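Local structure of soluble cytochrome b558 (Ectothiorhodospira shaposhnikovii, 1CXY) at residues D23-I28 with Y81-L86; P40-P45 with E68-L73; E59-K64 with L73-L78. The protein binds a single b-type heme and probably serves in electron transport, as a bacterial relative of cytochrome b5. One frame throughout, in Å; residues are numbered along the deposited sequence.

Interaction 1 of 3, residues D23-I28 with Y81-L86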
loop_
_atom_site.group_PDB
_atom_site.type_symbol
_atom_site.label_atom_id
_atom_site.label_comp_id
_atom_site.label_asym_id
_atom_site.label_seq_id
_atom_site.Cartn_x
_atom_site.Cartn_y
_atom_site.Cartn_z
ATOM N N ASP A 23 -1.834 -6.733 -9.538
ATOM C CA ASP A 23 -2.364 -7.461 -8.373
ATOM C C ASP A 23 -1.502 -7.040 -7.192
ATOM O O ASP A 23 -0.499 -7.681 -6.861
ATOM C CB ASP A 23 -2.279 -8.978 -8.563
ATOM C CG ASP A 23 -2.970 -9.777 -7.479
ATOM O OD1 ASP A 23 -2.921 -11.038 -7.513
ATOM O OD2 ASP A 23 -3.575 -9.217 -6.557
ATOM N N CYS A 24 -1.765 -5.851 -6.674
ATOM C CA CYS A 24 -0.884 -5.179 -5.730
ATOM C C CYS A 24 -1.479 -4.939 -4.354
ATOM O O CYS A 24 -2.327 -4.039 -4.237
ATOM C CB CYS A 24 -0.537 -3.820 -6.375
ATOM S SG CYS A 24 0.590 -2.773 -5.409
ATOM N N TRP A 25 -1.068 -5.734 -3.377
ATOM C CA TRP A 25 -1.516 -5.503 -1.990
ATOM C C TRP A 25 -0.324 -4.983 -1.192
ATOM O O TRP A 25 0.848 -5.228 -1.539
ATOM C CB TRP A 25 -1.984 -6.807 -1.341
ATOM C CG TRP A 25 -3.280 -7.379 -1.845
ATOM C CD1 TRP A 25 -4.000 -7.077 -2.958
ATOM C CD2 TRP A 25 -3.991 -8.458 -1.204
ATOM N NE1 TRP A 25 -5.135 -7.867 -3.054
ATOM C CE2 TRP A 25 -5.125 -8.737 -1.978
ATOM C CE3 TRP A 25 -3.748 -9.192 -0.037
ATOM C CZ2 TRP A 25 -6.020 -9.753 -1.649
ATOM C CZ3 TRP A 25 -4.644 -10.196 0.320
ATOM C CH2 TRP A 25 -5.769 -10.445 -0.491
ATOM N N MET A 26 -0.583 -4.193 -0.155
ATOM C CA MET A 26 0.524 -3.795 0.720
ATOM C C MET A 26 0.094 -3.898 2.182
ATOM O O MET A 26 -1.098 -3.854 2.430
ATOM C CB MET A 26 0.952 -2.333 0.557
ATOM C CG MET A 26 1.502 -2.043 -0.816
ATOM S SD MET A 26 2.047 -0.323 -0.900
ATOM C CE MET A 26 2.330 -0.290 -2.683
ATOM N N ALA A 27 1.070 -3.971 3.066
ATOM C CA ALA A 27 0.764 -3.904 4.501
ATOM C C ALA A 27 1.403 -2.588 4.982
ATOM O O ALA A 27 2.588 -2.322 4.716
ATOM C CB ALA A 27 1.301 -5.088 5.281
ATOM N N ILE A 28 0.646 -1.737 5.644
ATOM C CA ILE A 28 1.119 -0.439 6.157
ATOM C C ILE A 28 0.511 -0.264 7.554
ATOM O O ILE A 28 -0.704 -0.422 7.701
ATOM C CB ILE A 28 0.693 0.745 5.285
ATOM C CG1 ILE A 28 1.374 0.701 3.916
ATOM C CG2 ILE A 28 1.003 2.097 5.941
ATOM C CD1 ILE A 28 0.714 1.583 2.867
ATOM N N TYR A 81 -8.832 1.726 0.461
ATOM C CA TYR A 81 -8.426 0.436 -0.121
ATOM C C TYR A 81 -8.163 -0.606 0.949
ATOM O O TYR A 81 -7.695 -1.706 0.655
ATOM C CB TYR A 81 -7.169 0.690 -0.988
ATOM C CG TYR A 81 -7.506 1.624 -2.131
ATOM C CD1 TYR A 81 -7.102 2.961 -2.050
ATOM C CD2 TYR A 81 -8.267 1.193 -3.208
ATOM C CE1 TYR A 81 -7.432 3.837 -3.063
ATOM C CE2 TYR A 81 -8.592 2.075 -4.238
ATOM C CZ TYR A 81 -8.181 3.394 -4.126
ATOM O OH TYR A 81 -8.513 4.300 -5.114
ATOM N N LEU A 82 -8.531 -0.338 2.207
ATOM C CA LEU A 82 -8.350 -1.282 3.301
ATOM C C LEU A 82 -9.085 -2.588 3.036
ATOM O O LEU A 82 -10.242 -2.567 2.603
ATOM C CB LEU A 82 -8.963 -0.695 4.593
ATOM C CG LEU A 82 -8.856 -1.582 5.842
ATOM C CD1 LEU A 82 -7.389 -1.666 6.232
ATOM C CD2 LEU A 82 -9.679 -0.954 6.975
ATOM N N ILE A 83 -8.470 -3.751 3.272
ATOM C CA ILE A 83 -9.222 -5.006 3.189
ATOM C C ILE A 83 -9.082 -5.851 4.452
ATOM O O ILE A 83 -9.827 -6.831 4.603
ATOM C CB ILE A 83 -8.874 -5.864 1.957
ATOM C CG1 ILE A 83 -7.379 -6.216 1.941
ATOM C CG2 ILE A 83 -9.256 -5.140 0.662
ATOM C CD1 ILE A 83 -6.989 -7.303 0.938
ATOM N N GLY A 84 -8.165 -5.532 5.358
ATOM C CA GLY A 84 -8.019 -6.332 6.587
ATOM C C GLY A 84 -6.826 -5.894 7.424
ATOM O O GLY A 84 -6.260 -4.828 7.204
ATOM N N THR A 85 -6.526 -6.703 8.446
ATOM C CA THR A 85 -5.377 -6.426 9.302
ATOM C C THR A 85 -4.325 -7.518 9.130
ATOM O O THR A 85 -4.579 -8.584 8.562
ATOM C CB THR A 85 -5.746 -6.364 10.796
ATOM O OG1 THR A 85 -6.287 -7.635 11.172
ATOM C CG2 THR A 85 -6.784 -5.272 11.033
ATOM N N LEU A 86 -3.128 -7.221 9.596
ATOM C CA LEU A 86 -1.997 -8.133 9.511
ATOM C C LEU A 86 -1.835 -8.912 10.809
ATOM O O LEU A 86 -1.907 -8.253 11.869
ATOM C CB LEU A 86 -0.762 -7.268 9.222
ATOM C CG LEU A 86 0.495 -7.941 8.698
ATOM C CD1 LEU A 86 0.215 -8.578 7.346
ATOM C CD2 LEU A 86 1.642 -6.955 8.657
#
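W25 and I83 meet in a CH-pi contact. The methyl CD1 of I83 lies 3.5 Å from the centroid of the six-membered ring of W25 and only 5° off the ring normal, squarely over the benzo half of the indole. The near-even spacing bears this out, with CD1 of I83 3.7 Å from CH2 of W25 and 3.9 Å from CE3 of W25. The isoleucine reaches the face because its CG1 branch stands between backbone N and carbonyl carbon (chi1 58°) and then extends outward, crossing the indole at about a right angle.

The second contact is purely aliphatic: CB of A27 packs against CD2 of L86 at 3.9 Å, a branch at the chain's last modelled residue.

No hydrogen bond joins the segments, and the CA atoms of W25 and I83 stand 9.3 Å apart, because these strands are not sheet neighbours. Strand 31-34 runs between them in the antiparallel order, and I83 and G84 form a classic beta bulge against it. H18, next to edge strand 19-20, stacks on W25, and F10 meets W25 edge-to-face, while L12 of helix 12-15 touches both A27 and L86.

Interaction 2 of 3, residues P40-P45 with E68-L73; sequences PNHPGP and EPHSSL. With HEM (protoporphyrin IX containing Fe), chain B.
The backbones carrying H42 and H70 stay well apart, their CA atoms 11.7 Å from each other, and both histidines lie in extended loop conformations. After P43 comes G44, whose positive phi, with psi near 180°, would jam a side chain against the preceding carbonyl oxygen and so calls for glycine. On the other side, S71 is the N-cap of helix 72-80.

The two imidazoles come from opposite faces of the heme. NE2 of H42 binds the iron at 2.0 Å and NE2 of H70 binds it at 2.1 Å, with an NE2-Fe-NE2 angle of about 175°. This is the bis-histidine site of the cytochrome b5 family, with the first ligand in the family's His-Pro-Gly sequence. The imidazole planes are turned about 44° against each other: the plane of H42 runs toward meso carbon CHB, whereas H70 spans the line from NB to ND. A hydrogen bond from H70 ND1 to W61 O, outside the two segments, helps fix the rotation of the second ring.

P43 lays CG over the pyrrole ring that carries C3D, 3.5 Å from that heme atom. S71 grips one propionate twice: the N of S71 donates to heme O1D at 2.9 Å, and OG of S71 to heme O2D at 2.6 Å. OG also receives A74 N, tying the propionate to the helix start.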
loop_
_atom_site.group_PDB
_atom_site.type_symbol
_atom_site.label_atom_id
_atom_site.label_comp_id
_atom_site.label_asym_id
_atom_site.label_seq_id
_atom_site.Cartn_x
_atom_site.Cartn_y
_atom_site.Cartn_z
ATOM N N PRO A 40 -2.564 3.069 -11.173
ATOM C CA PRO A 40 -2.385 4.040 -12.245
ATOM C C PRO A 40 -2.664 5.465 -11.840
ATOM O O PRO A 40 -2.322 6.406 -12.572
ATOM C CB PRO A 40 -3.322 3.539 -13.345
ATOM C CG PRO A 40 -4.370 2.778 -12.601
ATOM C CD PRO A 40 -3.616 2.072 -11.499
ATOM N N ASN A 41 -3.277 5.701 -10.685
ATOM C CA ASN A 41 -3.619 7.040 -10.245
ATOM C C ASN A 41 -2.597 7.668 -9.307
ATOM O O ASN A 41 -2.819 8.801 -8.881
ATOM C CB ASN A 41 -4.977 7.001 -9.542
ATOM C CG ASN A 41 -6.072 6.643 -10.537
ATOM O OD1 ASN A 41 -6.056 7.058 -11.697
ATOM N ND2 ASN A 41 -7.006 5.839 -10.049
ATOM N N HIS A 42 -1.595 6.916 -8.881
ATOM C CA HIS A 42 -0.642 7.487 -7.927
ATOM C C HIS A 42 0.121 8.668 -8.533
ATOM O O HIS A 42 0.703 8.503 -9.601
ATOM C CB HIS A 42 0.353 6.395 -7.506
ATOM C CG HIS A 42 1.289 6.832 -6.419
ATOM N ND1 HIS A 42 2.662 6.813 -6.515
ATOM C CD2 HIS A 42 0.994 7.346 -5.199
ATOM C CE1 HIS A 42 3.191 7.276 -5.397
ATOM N NE2 HIS A 42 2.207 7.607 -4.586
ATOM N N PRO A 43 0.138 9.800 -7.862
ATOM C CA PRO A 43 0.873 10.977 -8.333
ATOM C C PRO A 43 2.375 10.764 -8.193
ATOM O O PRO A 43 2.865 9.797 -7.606
ATOM C CB PRO A 43 0.409 12.102 -7.420
ATOM C CG PRO A 43 -0.818 11.587 -6.737
ATOM C CD PRO A 43 -0.529 10.101 -6.574
ATOM N N GLY A 44 3.172 11.681 -8.747
ATOM C CA GLY A 44 4.621 11.603 -8.637
ATOM C C GLY A 44 5.286 10.811 -9.750
ATOM O O GLY A 44 4.686 10.351 -10.727
ATOM N N PRO A 45 6.580 10.577 -9.584
ATOM C CA PRO A 45 7.388 9.848 -10.554
ATOM C C PRO A 45 6.797 8.482 -10.842
ATOM O O PRO A 45 6.373 7.767 -9.936
ATOM C CB PRO A 45 8.772 9.787 -9.930
ATOM C CG PRO A 45 8.802 10.999 -9.045
ATOM C CD PRO A 45 7.417 11.045 -8.439
ATOM N N GLU A 68 9.385 13.056 2.939
ATOM C CA GLU A 68 8.163 13.863 3.029
ATOM C C GLU A 68 7.026 12.899 3.334
ATOM O O GLU A 68 6.970 11.846 2.722
ATOM C CB GLU A 68 7.858 14.569 1.717
ATOM N N PRO A 69 6.144 13.219 4.263
ATOM C CA PRO A 69 5.023 12.342 4.551
ATOM C C PRO A 69 3.956 12.456 3.482
ATOM O O PRO A 69 3.853 13.392 2.685
ATOM C CB PRO A 69 4.480 12.930 5.863
ATOM C CG PRO A 69 4.756 14.387 5.727
ATOM C CD PRO A 69 6.115 14.472 5.053
ATOM N N HIS A 70 3.064 11.457 3.467
ATOM C CA HIS A 70 1.841 11.595 2.690
ATOM C C HIS A 70 0.881 12.524 3.453
ATOM O O HIS A 70 0.835 12.561 4.685
ATOM C CB HIS A 70 1.131 10.268 2.421
ATOM C CG HIS A 70 1.792 9.532 1.282
ATOM N ND1 HIS A 70 2.825 8.649 1.513
ATOM C CD2 HIS A 70 1.565 9.566 -0.049
ATOM C CE1 HIS A 70 3.227 8.146 0.354
ATOM N NE2 HIS A 70 2.480 8.665 -0.604
ATOM N N SER A 71 0.141 13.264 2.636
ATOM C CA SER A 71 -0.800 14.222 3.238
ATOM C C SER A 71 -1.959 13.505 3.919
ATOM O O SER A 71 -2.177 12.304 3.755
ATOM C CB SER A 71 -1.354 15.113 2.133
ATOM O OG SER A 71 -2.229 14.391 1.290
ATOM N N SER A 72 -2.758 14.315 4.602
ATOM C CA SER A 72 -3.990 13.824 5.235
ATOM C C SER A 72 -4.941 13.366 4.143
ATOM O O SER A 72 -5.623 12.334 4.266
ATOM C CB SER A 72 -4.579 14.965 6.075
ATOM O OG SER A 72 -3.771 15.150 7.238
ATOM N N LEU A 73 -5.003 14.102 3.031
ATOM C CA LEU A 73 -5.794 13.697 1.885
ATOM C C LEU A 73 -5.356 12.301 1.429
ATOM O O LEU A 73 -6.171 11.409 1.194
ATOM C CB LEU A 73 -5.705 14.701 0.743
ATOM C CG LEU A 73 -6.350 14.372 -0.597
ATOM C CD1 LEU A 73 -6.515 15.646 -1.434
ATOM C CD2 LEU A 73 -5.503 13.413 -1.427
HETATM C CHA HEM B . 2.603 11.445 -3.762
HETATM C CHB HEM B . 5.741 7.877 -2.863
HETATM C CHC HEM B . 2.059 4.978 -1.673
HETATM C CHD HEM B . -1.078 8.579 -2.451
HETATM C C1A HEM B . 3.757 10.701 -3.728
HETATM C C2A HEM B . 5.053 11.114 -4.230
HETATM C C3A HEM B . 5.919 10.130 -3.950
HETATM C C4A HEM B . 5.177 9.061 -3.295
HETATM C CMA HEM B . 7.430 10.050 -4.258
HETATM C CAA HEM B . 5.370 12.473 -4.899
HETATM C CBA HEM B . 6.285 13.430 -4.065
HETATM C CGA HEM B . 5.556 14.106 -2.938
HETATM O O1A HEM B . 4.303 14.168 -3.000
HETATM O O2A HEM B . 6.203 14.610 -1.984
HETATM C C1B HEM B . 5.015 6.785 -2.414
HETATM C C2B HEM B . 5.570 5.530 -1.978
HETATM C C3B HEM B . 4.556 4.739 -1.618
HETATM C C4B HEM B . 3.333 5.465 -1.866
HETATM C CMB HEM B . 7.093 5.255 -1.900
HETATM C CAB HEM B . 4.628 3.302 -1.057
HETATM C CBB HEM B . 3.836 2.864 -0.077
HETATM C C1C HEM B . 0.893 5.695 -1.792
HETATM C C2C HEM B . -0.436 5.193 -1.529
HETATM C C3C HEM B . -1.312 6.190 -1.728
HETATM C C4C HEM B . -0.535 7.364 -2.120
HETATM C CMC HEM B . -0.699 3.742 -1.075
HETATM C CAC HEM B . -2.841 6.255 -1.550
HETATM C CBC HEM B . -3.676 5.299 -1.902
HETATM C C1D HEM B . -0.336 9.673 -2.852
HETATM C C2D HEM B . -0.878 10.992 -3.046
HETATM C C3D HEM B . 0.141 11.783 -3.399
HETATM C C4D HEM B . 1.342 10.987 -3.432
HETATM C CMD HEM B . -2.372 11.360 -2.876
HETATM C CAD HEM B . 0.135 13.312 -3.671
HETATM C CBD HEM B . 0.813 14.019 -2.462
HETATM C CGD HEM B . 0.155 13.766 -1.130
HETATM O O1D HEM B . 0.824 13.428 -0.132
HETATM O O2D HEM B . -1.093 13.956 -1.035
HETATM N NA HEM B . 3.856 9.426 -3.192
HETATM N NB HEM B . 3.629 6.733 -2.332
HETATM N NC HEM B . 0.791 7.016 -2.177
HETATM N ND HEM B . 1.032 9.693 -3.070
HETATM FE FE HEM B . 2.330 8.222 -2.647
#

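Interaction 3 of 3, residues E59-K64 with L73-L78. With HEM (protoporphyrin IX containing Fe), chain B.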
loop_
_atom_site.group_PDB
_atom_site.type_symbol
_atom_site.label_atom_id
_atom_site.label_comp_id
_atom_site.label_asym_id
_atom_site.label_seq_id
_atom_site.Cartn_x
_atom_site.Cartn_y
_atom_site.Cartn_z
ATOM N N GLU A 59 7.636 2.241 6.087
ATOM C CA GLU A 59 8.643 3.302 5.950
ATOM C C GLU A 59 8.484 4.108 4.676
ATOM O O GLU A 59 8.571 5.342 4.672
ATOM C CB GLU A 59 10.036 2.673 5.995
ATOM C CG GLU A 59 11.148 3.692 5.805
ATOM C CD GLU A 59 12.519 3.126 6.114
ATOM O OE1 GLU A 59 13.038 3.443 7.208
ATOM O OE2 GLU A 59 13.073 2.375 5.291
ATOM N N ALA A 60 8.270 3.410 3.559
ATOM C CA ALA A 60 8.038 4.086 2.280
ATOM C C ALA A 60 6.788 4.952 2.359
ATOM O O ALA A 60 6.784 6.046 1.806
ATOM C CB ALA A 60 7.906 3.042 1.189
ATOM N N TRP A 61 5.722 4.468 2.997
ATOM C CA TRP A 61 4.520 5.282 3.172
ATOM C C TRP A 61 4.800 6.540 3.969
ATOM O O TRP A 61 4.269 7.630 3.724
ATOM C CB TRP A 61 3.400 4.429 3.814
ATOM C CG TRP A 61 2.251 5.284 4.270
ATOM C CD1 TRP A 61 1.991 5.613 5.574
ATOM C CD2 TRP A 61 1.252 5.924 3.477
ATOM N NE1 TRP A 61 0.901 6.456 5.632
ATOM C CE2 TRP A 61 0.422 6.645 4.368
ATOM C CE3 TRP A 61 0.952 5.958 2.118
ATOM C CZ2 TRP A 61 -0.670 7.387 3.926
ATOM C CZ3 TRP A 61 -0.130 6.706 1.679
ATOM C CH2 TRP A 61 -0.924 7.415 2.582
ATOM N N GLU A 62 5.548 6.362 5.061
ATOM C CA GLU A 62 5.804 7.489 5.966
ATOM C C GLU A 62 6.726 8.566 5.427
ATOM O O GLU A 62 6.681 9.710 5.911
ATOM C CB GLU A 62 6.408 6.924 7.258
ATOM C CG GLU A 62 5.438 6.130 8.113
ATOM C CD GLU A 62 4.441 7.019 8.824
ATOM O OE1 GLU A 62 4.865 8.049 9.398
ATOM O OE2 GLU A 62 3.238 6.698 8.813
ATOM N N THR A 63 7.645 8.173 4.554
ATOM C CA THR A 63 8.665 9.089 4.049
ATOM C C THR A 63 8.639 9.346 2.562
ATOM O O THR A 63 9.430 10.182 2.059
ATOM C CB THR A 63 10.059 8.461 4.327
ATOM O OG1 THR A 63 10.230 7.258 3.563
ATOM C CG2 THR A 63 10.224 8.136 5.799
ATOM N N LYS A 64 7.883 8.610 1.761
ATOM C CA LYS A 64 7.898 8.676 0.313
ATOM C C LYS A 64 9.307 8.320 -0.212
ATOM O O LYS A 64 9.687 8.660 -1.328
ATOM C CB LYS A 64 7.440 10.026 -0.238
ATOM C CG LYS A 64 5.943 10.292 0.006
ATOM C CD LYS A 64 5.567 11.710 -0.408
ATOM C CE LYS A 64 4.050 11.879 -0.266
ATOM N NZ LYS A 64 3.654 13.322 -0.243
ATOM N N LEU A 73 -5.003 14.102 3.031
ATOM C CA LEU A 73 -5.794 13.697 1.885
ATOM C C LEU A 73 -5.356 12.301 1.429
ATOM O O LEU A 73 -6.171 11.409 1.194
ATOM C CB LEU A 73 -5.705 14.701 0.743
ATOM C CG LEU A 73 -6.350 14.372 -0.597
ATOM C CD1 LEU A 73 -6.515 15.646 -1.434
ATOM C CD2 LEU A 73 -5.503 13.413 -1.427
ATOM N N ALA A 74 -4.043 12.124 1.245
ATOM C CA ALA A 74 -3.530 10.808 0.837
ATOM C C ALA A 74 -3.869 9.722 1.842
ATOM O O ALA A 74 -4.157 8.590 1.421
ATOM C CB ALA A 74 -2.019 10.880 0.618
ATOM N N ALA A 75 -3.868 9.982 3.132
ATOM C CA ALA A 75 -4.190 8.998 4.165
ATOM C C ALA A 75 -5.658 8.606 4.109
ATOM O O ALA A 75 -5.968 7.407 4.245
ATOM C CB ALA A 75 -3.824 9.532 5.545
ATOM N N ARG A 76 -6.534 9.539 3.742
ATOM C CA ARG A 76 -7.951 9.207 3.534
ATOM C C ARG A 76 -8.118 8.330 2.308
ATOM O O ARG A 76 -8.908 7.374 2.308
ATOM C CB ARG A 76 -8.782 10.491 3.489
ATOM C CG ARG A 76 -8.762 11.139 4.878
ATOM C CD ARG A 76 -9.647 12.372 4.924
ATOM N NE ARG A 76 -9.444 13.348 3.881
ATOM C CZ ARG A 76 -8.766 14.493 3.934
ATOM N NH1 ARG A 76 -8.128 14.903 5.015
ATOM N NH2 ARG A 76 -8.737 15.285 2.858
ATOM N N LEU A 77 -7.337 8.628 1.260
ATOM C CA LEU A 77 -7.412 7.818 0.050
ATOM C C LEU A 77 -6.881 6.414 0.325
ATOM O O LEU A 77 -7.494 5.440 -0.126
ATOM C CB LEU A 77 -6.627 8.448 -1.096
ATOM C CG LEU A 77 -7.100 9.785 -1.661
ATOM C CD1 LEU A 77 -6.127 10.189 -2.773
ATOM C CD2 LEU A 77 -8.512 9.682 -2.215
ATOM N N LEU A 78 -5.793 6.274 1.086
ATOM C CA LEU A 78 -5.253 4.951 1.407
ATOM C C LEU A 78 -6.294 4.107 2.142
ATOM O O LEU A 78 -6.502 2.953 1.811
ATOM C CB LEU A 78 -3.979 5.057 2.265
ATOM C CG LEU A 78 -3.462 3.741 2.885
ATOM C CD1 LEU A 78 -3.088 2.720 1.797
ATOM C CD2 LEU A 78 -2.267 3.958 3.797
HETATM C CHA HEM B . 2.603 11.445 -3.762
HETATM C CHB HEM B . 5.741 7.877 -2.863
HETATM C CHC HEM B . 2.059 4.978 -1.673
HETATM C CHD HEM B . -1.078 8.579 -2.451
HETATM C C1A HEM B . 3.757 10.701 -3.728
HETATM C C2A HEM B . 5.053 11.114 -4.230
HETATM C C3A HEM B . 5.919 10.130 -3.950
HETATM C C4A HEM B . 5.177 9.061 -3.295
HETATM C CMA HEM B . 7.430 10.050 -4.258
HETATM C CAA HEM B . 5.370 12.473 -4.899
HETATM C CBA HEM B . 6.285 13.430 -4.065
HETATM C CGA HEM B . 5.556 14.106 -2.938
HETATM O O1A HEM B . 4.303 14.168 -3.000
HETATM O O2A HEM B . 6.203 14.610 -1.984
HETATM C C1B HEM B . 5.015 6.785 -2.414
HETATM C C2B HEM B . 5.570 5.530 -1.978
HETATM C C3B HEM B . 4.556 4.739 -1.618
HETATM C C4B HEM B . 3.333 5.465 -1.866
HETATM C CMB HEM B . 7.093 5.255 -1.900
HETATM C CAB HEM B . 4.628 3.302 -1.057
HETATM C CBB HEM B . 3.836 2.864 -0.077
HETATM C C1C HEM B . 0.893 5.695 -1.792
HETATM C C2C HEM B . -0.436 5.193 -1.529
HETATM C C3C HEM B . -1.312 6.190 -1.728
HETATM C C4C HEM B . -0.535 7.364 -2.120
HETATM C CMC HEM B . -0.699 3.742 -1.075
HETATM C CAC HEM B . -2.841 6.255 -1.550
HETATM C CBC HEM B . -3.676 5.299 -1.902
HETATM C C1D HEM B . -0.336 9.673 -2.852
HETATM C C2D HEM B . -0.878 10.992 -3.046
HETATM C C3D HEM B . 0.141 11.783 -3.399
HETATM C C4D HEM B . 1.342 10.987 -3.432
HETATM C CMD HEM B . -2.372 11.360 -2.876
HETATM C CAD HEM B . 0.135 13.312 -3.671
HETATM C CBD HEM B . 0.813 14.019 -2.462
HETATM C CGD HEM B . 0.155 13.766 -1.130
HETATM O O1D HEM B . 0.824 13.428 -0.132
HETATM O O2D HEM B . -1.093 13.956 -1.035
HETATM N NA HEM B . 3.856 9.426 -3.192
HETATM N NB HEM B . 3.629 6.733 -2.332
HETATM N NC HEM B . 0.791 7.016 -2.177
HETATM N ND HEM B . 1.032 9.693 -3.070
HETATM FE FE HEM B . 2.330 8.222 -2.647
#
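W61 spans the gap to A74, A75 and L78, between helix segments whose axes approach no closer than 12.4 Å and run roughly antiparallel at 146°. Its CG stands anti to the backbone N (chi1 168°), which sends the indole across toward helix 72-80. L78 comes from the opposite direction and sets CD2 over one face, 3.7 Å from the centroid of the six-membered ring and 8° off its normal, a CH-pi contact. At the indole edge, CH2 of W61 lies 3.6 Å from the carbonyl O of A74, and CZ2 of W61 lies 3.9 Å from CA of A75. Another part of that edge stands over the heme face, CZ3 of W61 being 3.6 Å from heme C2C.

An alanine at W61 is likely to open a gap between the two helices, leaving the L78 methyl without its aromatic face and the face of the heme near C2C without this contact.

A74 packs CB 3.5 Å from the heme methyl CMD. Beyond the end of the first helix, K64 extends along the heme, and its NZ hydrogen-bonds to one oxygen of each propionate, heme O1D at 2.8 Å and heme O1A at 3.0 Å. Paired helices walling one face of the heme in this way are characteristic of the cytochrome b5 pocket.

In the fold
Interactions 2 and 3 both build the heme pocket: their centres are 7 Å apart, they share L73, and both use helix 72-80. Their segments alternate along the chain, and two probable hydrogen bonds tie them together, H70 ND1 to W61 O at 2.8 Å and K64 NZ to P69 O at 2.9 Å. Interaction 1 lies across the chain's centre, about 17 Å from interaction 2 between centres. It nevertheless reaches interaction 3 through I28, whose CG2 is 3.7 Å from CD1 of W61 and whose CD1 is 3.9 Å from CD2 of L78, joining sheet to pocket. M26 of the same strand touches the heme.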